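Local coordinates for ferric uptake regulation protein (Vibrio cholerae, PDB 2W57) that probably represses iron-uptake genes by binding DNA as a metal-loaded dimer of the ferric uptake regulator family, at residues 21-30 and 39-50; 87-96 and 125-133. One frame throughout, in Å; residues are numbered along the deposited sequence.

Contact 1 (21-30 and 39-50)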
loop_
_atom_site.group_PDB
_atom_site.type_symbol
_atom_site.label_atom_id
_atom_site.label_comp_id
_atom_site.label_asym_id
_atom_site.label_seq_id
_atom_site.Cartn_x
_atom_site.Cartn_y
_atom_site.Cartn_z
ATOM N N LYS A 21 20.482 -0.624 17.028
ATOM C CA LYS A 21 19.419 -0.978 17.951
ATOM C C LYS A 21 18.111 -1.243 17.246
ATOM O O LYS A 21 17.307 -2.055 17.705
ATOM C CB LYS A 21 19.223 0.148 18.967
ATOM C CG LYS A 21 20.296 0.178 20.038
ATOM C CD LYS A 21 19.993 1.246 21.070
ATOM C CE LYS A 21 21.071 1.291 22.140
ATOM N NZ LYS A 21 20.889 0.218 23.130
ATOM N N ILE A 22 17.887 -0.544 16.140
ATOM C CA ILE A 22 16.688 -0.748 15.353
ATOM C C ILE A 22 16.867 -1.995 14.507
ATOM O O ILE A 22 15.913 -2.737 14.307
ATOM C CB ILE A 22 16.352 0.489 14.484
ATOM C CG1 ILE A 22 15.844 1.623 15.388
ATOM C CG2 ILE A 22 15.331 0.133 13.408
ATOM C CD1 ILE A 22 15.651 2.937 14.715
ATOM N N LEU A 23 18.081 -2.237 14.019
ATOM C CA LEU A 23 18.339 -3.443 13.234
ATOM C C LEU A 23 18.223 -4.697 14.110
ATOM O O LEU A 23 17.552 -5.660 13.740
ATOM C CB LEU A 23 19.704 -3.367 12.543
ATOM C CG LEU A 23 20.182 -4.521 11.654
ATOM C CD1 LEU A 23 19.211 -4.792 10.506
ATOM C CD2 LEU A 23 21.574 -4.209 11.114
ATOM N N GLU A 24 18.882 -4.672 15.266
ATOM C CA GLU A 24 18.694 -5.670 16.309
ATOM C C GLU A 24 17.213 -6.060 16.432
ATOM O O GLU A 24 16.863 -7.236 16.345
ATOM C CB GLU A 24 19.181 -5.082 17.625
ATOM C CG GLU A 24 19.555 -6.058 18.715
ATOM C CD GLU A 24 20.610 -5.456 19.660
ATOM O OE1 GLU A 24 20.862 -6.026 20.762
ATOM O OE2 GLU A 24 21.198 -4.402 19.291
ATOM N N VAL A 25 16.338 -5.073 16.610
ATOM C CA VAL A 25 14.923 -5.373 16.766
ATOM C C VAL A 25 14.371 -6.066 15.543
ATOM O O VAL A 25 13.652 -7.063 15.672
ATOM C CB VAL A 25 14.069 -4.130 17.110
ATOM C CG1 VAL A 25 12.582 -4.439 16.937
ATOM C CG2 VAL A 25 14.352 -3.661 18.546
ATOM N N LEU A 26 14.724 -5.560 14.363
ATOM C CA LEU A 26 14.217 -6.103 13.104
ATOM C C LEU A 26 14.540 -7.582 12.915
ATOM O O LEU A 26 13.816 -8.296 12.217
ATOM C CB LEU A 26 14.715 -5.274 11.920
ATOM C CG LEU A 26 13.947 -3.962 11.720
ATOM C CD1 LEU A 26 14.669 -3.027 10.777
ATOM C CD2 LEU A 26 12.539 -4.250 11.245
ATOM N N GLN A 27 15.606 -8.034 13.575
ATOM C CA GLN A 27 16.069 -9.420 13.494
ATOM C C GLN A 27 15.382 -10.402 14.441
ATOM O O GLN A 27 15.559 -11.604 14.293
ATOM C CB GLN A 27 17.575 -9.481 13.720
ATOM C CG GLN A 27 18.373 -9.072 12.517
ATOM C CD GLN A 27 19.720 -8.531 12.903
ATOM O OE1 GLN A 27 19.907 -8.038 14.009
ATOM N NE2 GLN A 27 20.667 -8.606 11.991
ATOM N N GLN A 28 14.617 -9.896 15.407
ATOM C CA GLN A 28 13.933 -10.751 16.380
ATOM C C GLN A 28 12.823 -11.547 15.680
ATOM O O GLN A 28 12.038 -10.981 14.924
ATOM C CB GLN A 28 13.383 -9.930 17.552
ATOM C CG GLN A 28 14.449 -9.386 18.546
ATOM C CD GLN A 28 13.889 -8.301 19.496
ATOM O OE1 GLN A 28 12.688 -7.989 19.469
ATOM N NE2 GLN A 28 14.762 -7.723 20.338
ATOM N N PRO A 29 12.776 -12.876 15.910
ATOM C CA PRO A 29 11.847 -13.783 15.220
ATOM C C PRO A 29 10.418 -13.243 15.095
ATOM O O PRO A 29 9.778 -13.408 14.052
ATOM C CB PRO A 29 11.857 -15.021 16.117
ATOM C CG PRO A 29 13.213 -15.016 16.729
ATOM C CD PRO A 29 13.638 -13.595 16.869
ATOM N N GLU A 30 9.939 -12.590 16.154
ATOM C CA GLU A 30 8.550 -12.115 16.249
ATOM C C GLU A 30 8.338 -10.706 15.703
ATOM O O GLU A 30 7.222 -10.182 15.765
ATOM C CB GLU A 30 8.068 -12.166 17.710
ATOM C CG GLU A 30 8.725 -11.131 18.640
ATOM C CD GLU A 30 10.123 -11.542 19.161
ATOM O OE1 GLU A 30 10.597 -12.662 18.860
ATOM O OE2 GLU A 30 10.749 -10.730 19.883
ATOM N N LEU A 39 7.610 -0.925 16.203
ATOM C CA LEU A 39 9.057 -0.936 16.406
ATOM C C LEU A 39 9.508 0.082 17.477
ATOM O O LEU A 39 10.356 -0.212 18.329
ATOM C CB LEU A 39 9.746 -0.697 15.056
ATOM C CG LEU A 39 11.263 -0.542 14.860
ATOM C CD1 LEU A 39 12.069 -1.234 15.939
ATOM C CD2 LEU A 39 11.662 -1.023 13.453
ATOM N N TYR A 40 8.932 1.276 17.419
ATOM C CA TYR A 40 9.133 2.298 18.442
ATOM C C TYR A 40 8.707 1.781 19.813
ATOM O O TYR A 40 9.484 1.879 20.768
ATOM C CB TYR A 40 8.368 3.572 18.065
ATOM C CG TYR A 40 8.157 4.551 19.189
ATOM C CD1 TYR A 40 9.225 5.286 19.699
ATOM C CD2 TYR A 40 6.895 4.741 19.743
ATOM C CE1 TYR A 40 9.055 6.179 20.734
ATOM C CE2 TYR A 40 6.707 5.641 20.798
ATOM C CZ TYR A 40 7.802 6.361 21.279
ATOM O OH TYR A 40 7.645 7.271 22.299
ATOM N N LYS A 41 7.491 1.227 19.909
ATOM C CA LYS A 41 6.976 0.674 21.177
ATOM C C LYS A 41 7.840 -0.437 21.786
ATOM O O LYS A 41 7.974 -0.508 23.005
ATOM C CB LYS A 41 5.527 0.199 21.040
ATOM C CG LYS A 41 4.481 1.260 21.442
ATOM C CD LYS A 41 3.049 0.809 21.127
ATOM C CE LYS A 41 2.672 1.153 19.701
ATOM N NZ LYS A 41 1.846 0.077 19.057
ATOM N N LYS A 42 8.407 -1.293 20.937
ATOM C CA LYS A 42 9.310 -2.358 21.354
ATOM C C LYS A 42 10.536 -1.736 22.016
ATOM O O LYS A 42 10.911 -2.099 23.126
ATOM C CB LYS A 42 9.760 -3.159 20.134
ATOM C CG LYS A 42 9.639 -4.655 20.291
ATOM C CD LYS A 42 8.261 -5.129 19.784
ATOM C CE LYS A 42 8.078 -6.653 19.920
ATOM N NZ LYS A 42 7.040 -7.128 18.957
ATOM N N LEU A 43 11.123 -0.760 21.331
ATOM C CA LEU A 43 12.262 -0.009 21.821
ATOM C C LEU A 43 11.992 0.648 23.173
ATOM O O LEU A 43 12.893 0.671 24.024
ATOM C CB LEU A 43 12.695 1.031 20.779
ATOM C CG LEU A 43 13.448 0.460 19.571
ATOM C CD1 LEU A 43 13.648 1.535 18.517
ATOM C CD2 LEU A 43 14.807 -0.160 19.961
ATOM N N ILE A 44 10.769 1.161 23.377
ATOM C CA ILE A 44 10.394 1.740 24.675
ATOM C C ILE A 44 10.459 0.672 25.771
ATOM O O ILE A 44 11.058 0.904 26.831
ATOM C CB ILE A 44 8.991 2.443 24.682
ATOM C CG1 ILE A 44 8.961 3.676 23.752
ATOM C CG2 ILE A 44 8.582 2.835 26.104
ATOM C CD1 ILE A 44 9.950 4.853 24.144
ATOM N N ASP A 45 9.857 -0.486 25.493
ATOM C CA ASP A 45 9.851 -1.641 26.386
ATOM C C ASP A 45 11.248 -2.159 26.624
ATOM O O ASP A 45 11.507 -2.775 27.645
ATOM C CB ASP A 45 9.029 -2.779 25.790
ATOM C CG ASP A 45 7.539 -2.541 25.878
ATOM O OD1 ASP A 45 7.085 -1.782 26.766
ATOM O OD2 ASP A 45 6.811 -3.138 25.058
ATOM N N LEU A 46 12.145 -1.916 25.674
ATOM C CA LEU A 46 13.543 -2.322 25.823
ATOM C C LEU A 46 14.392 -1.290 26.599
ATOM O O LEU A 46 15.593 -1.451 26.733
ATOM C CB LEU A 46 14.154 -2.695 24.457
ATOM C CG LEU A 46 13.623 -3.986 23.795
ATOM C CD1 LEU A 46 14.009 -4.070 22.335
ATOM C CD2 LEU A 46 14.059 -5.263 24.508
ATOM N N GLY A 47 13.757 -0.244 27.123
ATOM C CA GLY A 47 14.450 0.782 27.908
ATOM C C GLY A 47 15.132 1.878 27.098
ATOM O O GLY A 47 15.796 2.740 27.673
ATOM N N GLU A 48 14.983 1.860 25.771
ATOM C CA GLU A 48 15.572 2.886 24.892
ATOM C C GLU A 48 14.777 4.204 24.867
ATOM O O GLU A 48 13.596 4.234 25.262
ATOM C CB GLU A 48 15.720 2.360 23.458
ATOM C CG GLU A 48 16.407 0.986 23.296
ATOM C CD GLU A 48 17.837 0.914 23.861
ATOM O OE1 GLU A 48 18.537 1.952 23.939
ATOM O OE2 GLU A 48 18.278 -0.203 24.208
ATOM N N GLU A 49 15.434 5.280 24.397
ATOM C CA GLU A 49 14.826 6.615 24.250
ATOM C C GLU A 49 14.695 7.069 22.797
ATOM O O GLU A 49 14.355 8.222 22.541
ATOM C CB GLU A 49 15.628 7.685 24.979
ATOM C CG GLU A 49 15.842 7.478 26.462
ATOM C CD GLU A 49 14.550 7.497 27.235
ATOM O OE1 GLU A 49 13.591 8.143 26.779
ATOM O OE2 GLU A 49 14.486 6.858 28.297
ATOM N N ILE A 50 14.951 6.185 21.843
ATOM C CA ILE A 50 14.837 6.551 20.447
ATOM C C ILE A 50 13.384 6.943 20.125
ATOM O O ILE A 50 12.468 6.124 20.269
ATOM C CB ILE A 50 15.291 5.384 19.541
ATOM C CG1 ILE A 50 16.715 4.925 19.899
ATOM C CG2 ILE A 50 15.192 5.771 18.090
ATOM C CD1 ILE A 50 17.109 3.611 19.290
#
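Val25 and Leu39 meet through a forked arrangement: with chi1 at 167°, Val25 turns CG1 anti to the backbone N and on to Leu39 CD1 (3.4 Å), while its other branch, CG2, reaches Leu43 CD2 (3.8 Å) and Leu46 CD1. Leu39 is forked too. Its chi1 of 176° sets CG opposite the backbone N, beside the carbonyl carbon; from there CD2 touches Ile22 CG2, the two side chains crossing at roughly a right angle, and also Leu26 CD2 (4.0 Å). Ile22 CG1 completes the apolar layer against Leu43 CD1 (3.8 Å).

Nearer the solvent, Lys21 runs extended past Ile50 CD1, then bends at its last torsion to bring NZ up to both carboxylate oxygens of Glu48, 3.0 Å from OE1 and 2.9 Å from OE2. The hydrogen bonds in this salt bridge are weak. Glu48 N closes the Schellman motif ending helix 36-45 by bonding back to Leu43 O.

The short helical segments pass 10.5 Å apart at 105°. Helix 52-64 covers the inner side, with Val55, Val58 and Leu59 packed on Ile22, Leu26 and Leu39. Three helices around one apolar core, followed by a beta hairpin, are typical of the winged-helix DNA-binding domain.

Contact 2 (87-96 and 125-133). With ZN (zinc ion), chain C; ZN (zinc ion), chain D.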
loop_
_atom_site.group_PDB
_atom_site.type_symbol
_atom_site.label_atom_id
_atom_site.label_comp_id
_atom_site.label_asym_id
_atom_site.label_seq_id
_atom_site.Cartn_x
_atom_site.Cartn_y
_atom_site.Cartn_z
ATOM N N HIS A 87 10.456 -14.807 -2.486
ATOM C CA HIS A 87 9.190 -14.134 -2.707
ATOM C C HIS A 87 8.079 -14.687 -1.822
ATOM O O HIS A 87 7.911 -15.902 -1.713
ATOM C CB HIS A 87 8.786 -14.288 -4.177
ATOM C CG HIS A 87 7.419 -13.765 -4.486
ATOM N ND1 HIS A 87 7.182 -12.440 -4.787
ATOM C CD2 HIS A 87 6.216 -14.388 -4.538
ATOM C CE1 HIS A 87 5.890 -12.267 -5.008
ATOM N NE2 HIS A 87 5.282 -13.433 -4.862
ATOM N N HIS A 88 7.321 -13.786 -1.197
ATOM C CA HIS A 88 6.052 -14.162 -0.573
ATOM C C HIS A 88 4.961 -13.075 -0.723
ATOM O O HIS A 88 5.225 -11.938 -1.136
ATOM C CB HIS A 88 6.251 -14.606 0.888
ATOM C CG HIS A 88 6.858 -13.557 1.768
ATOM N ND1 HIS A 88 8.197 -13.229 1.727
ATOM C CD2 HIS A 88 6.311 -12.774 2.726
ATOM C CE1 HIS A 88 8.446 -12.284 2.616
ATOM N NE2 HIS A 88 7.319 -11.993 3.238
ATOM N N ASP A 89 3.728 -13.464 -0.424
ATOM C CA ASP A 89 2.609 -12.545 -0.362
ATOM C C ASP A 89 2.075 -12.574 1.052
ATOM O O ASP A 89 2.607 -13.306 1.887
ATOM C CB ASP A 89 1.553 -12.938 -1.382
ATOM C CG ASP A 89 2.084 -12.870 -2.779
ATOM O OD1 ASP A 89 2.621 -11.800 -3.142
ATOM O OD2 ASP A 89 2.001 -13.883 -3.502
ATOM N N HIS A 90 1.050 -11.779 1.337
ATOM C CA HIS A 90 0.689 -11.550 2.727
ATOM C C HIS A 90 -0.780 -11.695 3.003
ATOM O O HIS A 90 -1.624 -11.208 2.267
ATOM C CB HIS A 90 1.185 -10.180 3.208
ATOM C CG HIS A 90 2.624 -9.911 2.886
ATOM N ND1 HIS A 90 3.043 -9.500 1.636
ATOM C CD2 HIS A 90 3.740 -9.991 3.650
ATOM C CE1 HIS A 90 4.357 -9.346 1.644
ATOM N NE2 HIS A 90 4.803 -9.632 2.855
ATOM N N LEU A 91 -1.062 -12.392 4.084
ATOM C CA LEU A 91 -2.399 -12.518 4.602
ATOM C C LEU A 91 -2.358 -11.791 5.934
ATOM O O LEU A 91 -1.487 -12.045 6.757
ATOM C CB LEU A 91 -2.741 -14.001 4.752
ATOM C CG LEU A 91 -4.017 -14.502 5.423
ATOM C CD1 LEU A 91 -5.241 -14.180 4.597
ATOM C CD2 LEU A 91 -3.894 -16.008 5.644
ATOM N N VAL A 92 -3.270 -10.857 6.136
ATOM C CA VAL A 92 -3.185 -9.972 7.280
ATOM C C VAL A 92 -4.452 -10.082 8.115
ATOM O O VAL A 92 -5.564 -9.977 7.576
ATOM C CB VAL A 92 -2.973 -8.526 6.801
ATOM C CG1 VAL A 92 -2.840 -7.561 7.962
ATOM C CG2 VAL A 92 -1.755 -8.456 5.898
ATOM N N CYS A 93 -4.286 -10.323 9.421
ATOM C CA CYS A 93 -5.408 -10.311 10.367
ATOM C C CYS A 93 -5.669 -8.876 10.750
ATOM O O CYS A 93 -4.750 -8.146 11.132
ATOM C CB CYS A 93 -5.131 -11.107 11.644
ATOM S SG CYS A 93 -4.763 -12.864 11.443
ATOM N N LEU A 94 -6.939 -8.490 10.665
ATOM C CA LEU A 94 -7.361 -7.124 10.946
ATOM C C LEU A 94 -7.564 -6.839 12.447
ATOM O O LEU A 94 -8.008 -5.744 12.829
ATOM C CB LEU A 94 -8.629 -6.796 10.137
ATOM C CG LEU A 94 -8.451 -6.594 8.623
ATOM C CD1 LEU A 94 -9.772 -6.172 7.964
ATOM C CD2 LEU A 94 -7.325 -5.589 8.300
ATOM N N ASP A 95 -7.208 -7.803 13.293
ATOM C CA ASP A 95 -7.534 -7.719 14.718
ATOM C C ASP A 95 -6.436 -8.227 15.649
ATOM O O ASP A 95 -6.420 -7.872 16.832
ATOM C CB ASP A 95 -8.875 -8.419 15.021
ATOM C CG ASP A 95 -9.026 -9.767 14.306
ATOM O OD1 ASP A 95 -8.348 -10.004 13.274
ATOM O OD2 ASP A 95 -9.845 -10.597 14.772
ATOM N N CYS A 96 -5.522 -9.038 15.121
ATOM C CA CYS A 96 -4.484 -9.658 15.944
ATOM C C CYS A 96 -3.099 -9.108 15.665
ATOM O O CYS A 96 -2.143 -9.481 16.339
ATOM C CB CYS A 96 -4.488 -11.166 15.743
ATOM S SG CYS A 96 -6.146 -11.841 15.892
ATOM N N HIS A 125 4.544 -7.901 -8.864
ATOM C CA HIS A 125 3.180 -7.822 -8.348
ATOM C C HIS A 125 3.180 -7.613 -6.832
ATOM O O HIS A 125 4.217 -7.712 -6.186
ATOM C CB HIS A 125 2.383 -9.073 -8.732
ATOM C CG HIS A 125 2.798 -10.317 -8.004
ATOM N ND1 HIS A 125 3.854 -11.105 -8.415
ATOM C CD2 HIS A 125 2.285 -10.922 -6.907
ATOM C CE1 HIS A 125 3.979 -12.135 -7.598
ATOM N NE2 HIS A 125 3.037 -12.050 -6.676
ATOM N N SER A 126 2.026 -7.293 -6.265
ATOM C CA SER A 126 1.877 -7.345 -4.813
ATOM C C SER A 126 0.475 -7.798 -4.473
ATOM O O SER A 126 -0.487 -7.360 -5.104
ATOM C CB SER A 126 2.209 -5.994 -4.152
ATOM O OG SER A 126 1.361 -4.957 -4.615
ATOM N N LEU A 127 0.367 -8.689 -3.492
ATOM C CA LEU A 127 -0.928 -9.264 -3.107
ATOM C C LEU A 127 -1.097 -9.265 -1.595
ATOM O O LEU A 127 -0.247 -9.792 -0.878
ATOM C CB LEU A 127 -1.096 -10.678 -3.690
ATOM C CG LEU A 127 -2.198 -11.619 -3.204
ATOM C CD1 LEU A 127 -3.576 -11.100 -3.547
ATOM C CD2 LEU A 127 -1.999 -13.009 -3.786
ATOM N N TYR A 128 -2.196 -8.659 -1.136
ATOM C CA TYR A 128 -2.510 -8.537 0.286
ATOM C C TYR A 128 -3.921 -9.027 0.548
ATOM O O TYR A 128 -4.880 -8.504 -0.014
ATOM C CB TYR A 128 -2.374 -7.083 0.764
ATOM C CG TYR A 128 -0.985 -6.530 0.610
ATOM C CD1 TYR A 128 0.020 -6.864 1.509
ATOM C CD2 TYR A 128 -0.664 -5.699 -0.455
ATOM C CE1 TYR A 128 1.317 -6.377 1.348
ATOM C CE2 TYR A 128 0.625 -5.206 -0.625
ATOM C CZ TYR A 128 1.608 -5.548 0.276
ATOM O OH TYR A 128 2.888 -5.057 0.113
ATOM N N LEU A 129 -4.045 -10.042 1.390
ATOM C CA LEU A 129 -5.351 -10.536 1.786
ATOM C C LEU A 129 -5.614 -10.061 3.203
ATOM O O LEU A 129 -4.762 -10.222 4.078
ATOM C CB LEU A 129 -5.391 -12.067 1.705
ATOM C CG LEU A 129 -4.934 -12.701 0.388
ATOM C CD1 LEU A 129 -4.974 -14.227 0.450
ATOM C CD2 LEU A 129 -5.753 -12.193 -0.792
ATOM N N TYR A 130 -6.768 -9.456 3.441
ATOM C CA TYR A 130 -7.091 -9.000 4.791
ATOM C C TYR A 130 -8.310 -9.744 5.336
ATOM O O TYR A 130 -9.274 -9.961 4.608
ATOM C CB TYR A 130 -7.327 -7.488 4.821
ATOM C CG TYR A 130 -6.228 -6.643 4.195
ATOM C CD1 TYR A 130 -5.173 -6.163 4.968
ATOM C CD2 TYR A 130 -6.261 -6.294 2.841
ATOM C CE1 TYR A 130 -4.175 -5.371 4.420
ATOM C CE2 TYR A 130 -5.263 -5.503 2.281
ATOM C CZ TYR A 130 -4.222 -5.043 3.084
ATOM O OH TYR A 130 -3.216 -4.263 2.558
ATOM N N GLY A 131 -8.259 -10.141 6.608
ATOM C CA GLY A 131 -9.406 -10.788 7.261
ATOM C C GLY A 131 -9.412 -10.778 8.786
ATOM O O GLY A 131 -8.407 -10.411 9.412
ATOM N N LYS A 132 -10.543 -11.180 9.382
ATOM C CA LYS A 132 -10.684 -11.294 10.851
ATOM C C LYS A 132 -10.118 -12.620 11.367
ATOM O O LYS A 132 -10.454 -13.692 10.851
ATOM C CB LYS A 132 -12.156 -11.169 11.304
ATOM C CG LYS A 132 -12.873 -9.851 10.959
ATOM C CD LYS A 132 -12.483 -8.707 11.901
ATOM C CE LYS A 132 -12.731 -7.332 11.259
ATOM N NZ LYS A 132 -12.040 -6.223 11.996
ATOM N N CYS A 133 -9.260 -12.539 12.382
ATOM C CA CYS A 133 -8.751 -13.727 13.068
ATOM C C CYS A 133 -9.228 -13.729 14.515
ATOM O O CYS A 133 -9.413 -14.792 15.112
ATOM C CB CYS A 133 -7.219 -13.767 13.021
ATOM S SG CYS A 133 -6.566 -13.820 11.348
HETATM ZN ZN ZN C . 3.036 -13.627 -5.136
HETATM ZN ZN ZN D . 6.728 -10.200 4.096
HETATM O O HOH W 1 2.646 -8.969 -1.410
#
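The rings of His87 and His125 converge obliquely, planes 55° apart, on one zinc ion: His87 NE2 lies 2.3 Å and His125 NE2 2.2 Å from it. His87 CG stands anti to the backbone N (chi1 173°), which carries its ring toward His125. Asp89 comes in across the His125 side chain and binds the metal through OD2 (2.0 Å), lying at the edge of the His125 ring; Glu108 supplies the fourth residue. Next along the strand, His90 and Tyr128 run side by side with ring planes nearly parallel but slid apart, so the rings barely overlap. His90 NE2 binds the second zinc together with His88, His33 and Glu81, while its ND1 donates in the ring plane to a water (3.1 Å). That water also accepts from Leu127 N and gives a weak bond to Asp89 OD1, thus linking the two metal sites. The Tyr128 hydroxyl bonds to His71.

These strands, 89-93 and 121-132, are parallel neighbours in the mixed sheet of the dimerisation domain. The outer edge of 121-132 pairs antiparallel with the second subunit, which continues the sheet. Between the two strands the ladder runs from His90 N to Leu127 O through to Leu94 N and Gly131 O; its Leu129 N to His90 O bond is nearly straight (174°).

Val92 lies alongside Tyr130, with Val92 CB 3.7 Å from Tyr130 CD1. Leu94 crosses Tyr130 at about a right angle. On the other face Leu91 CD1 meets Leu129 CB. A disulfide joins Cys93 to Cys133, whose backbone N is held by the syn lone pair of Asp95 OD1 at 2.8 Å.

How the contacts relate
Contact 1 closes before contact 2 opens along the chain, and their centres lie 23 Å apart, with nearest atoms about 9 Å from each other and no touch. Contact 1 joins helices 17-26 and 36-45 of the DNA-binding part; contact 2 joins strands 89-93 and 121-132 of the dimerisation sheet, so they share no helix or strand. Strands 68-72 and 78-82 come between them in sequence. A zinc ion ties the two regions together: His33, in the connection between the segments of contact 1, and Glu81 bind the same metal as His88 and His90 of contact 2. Metal at this site could therefore help set how the DNA-binding domain is placed on the dimer.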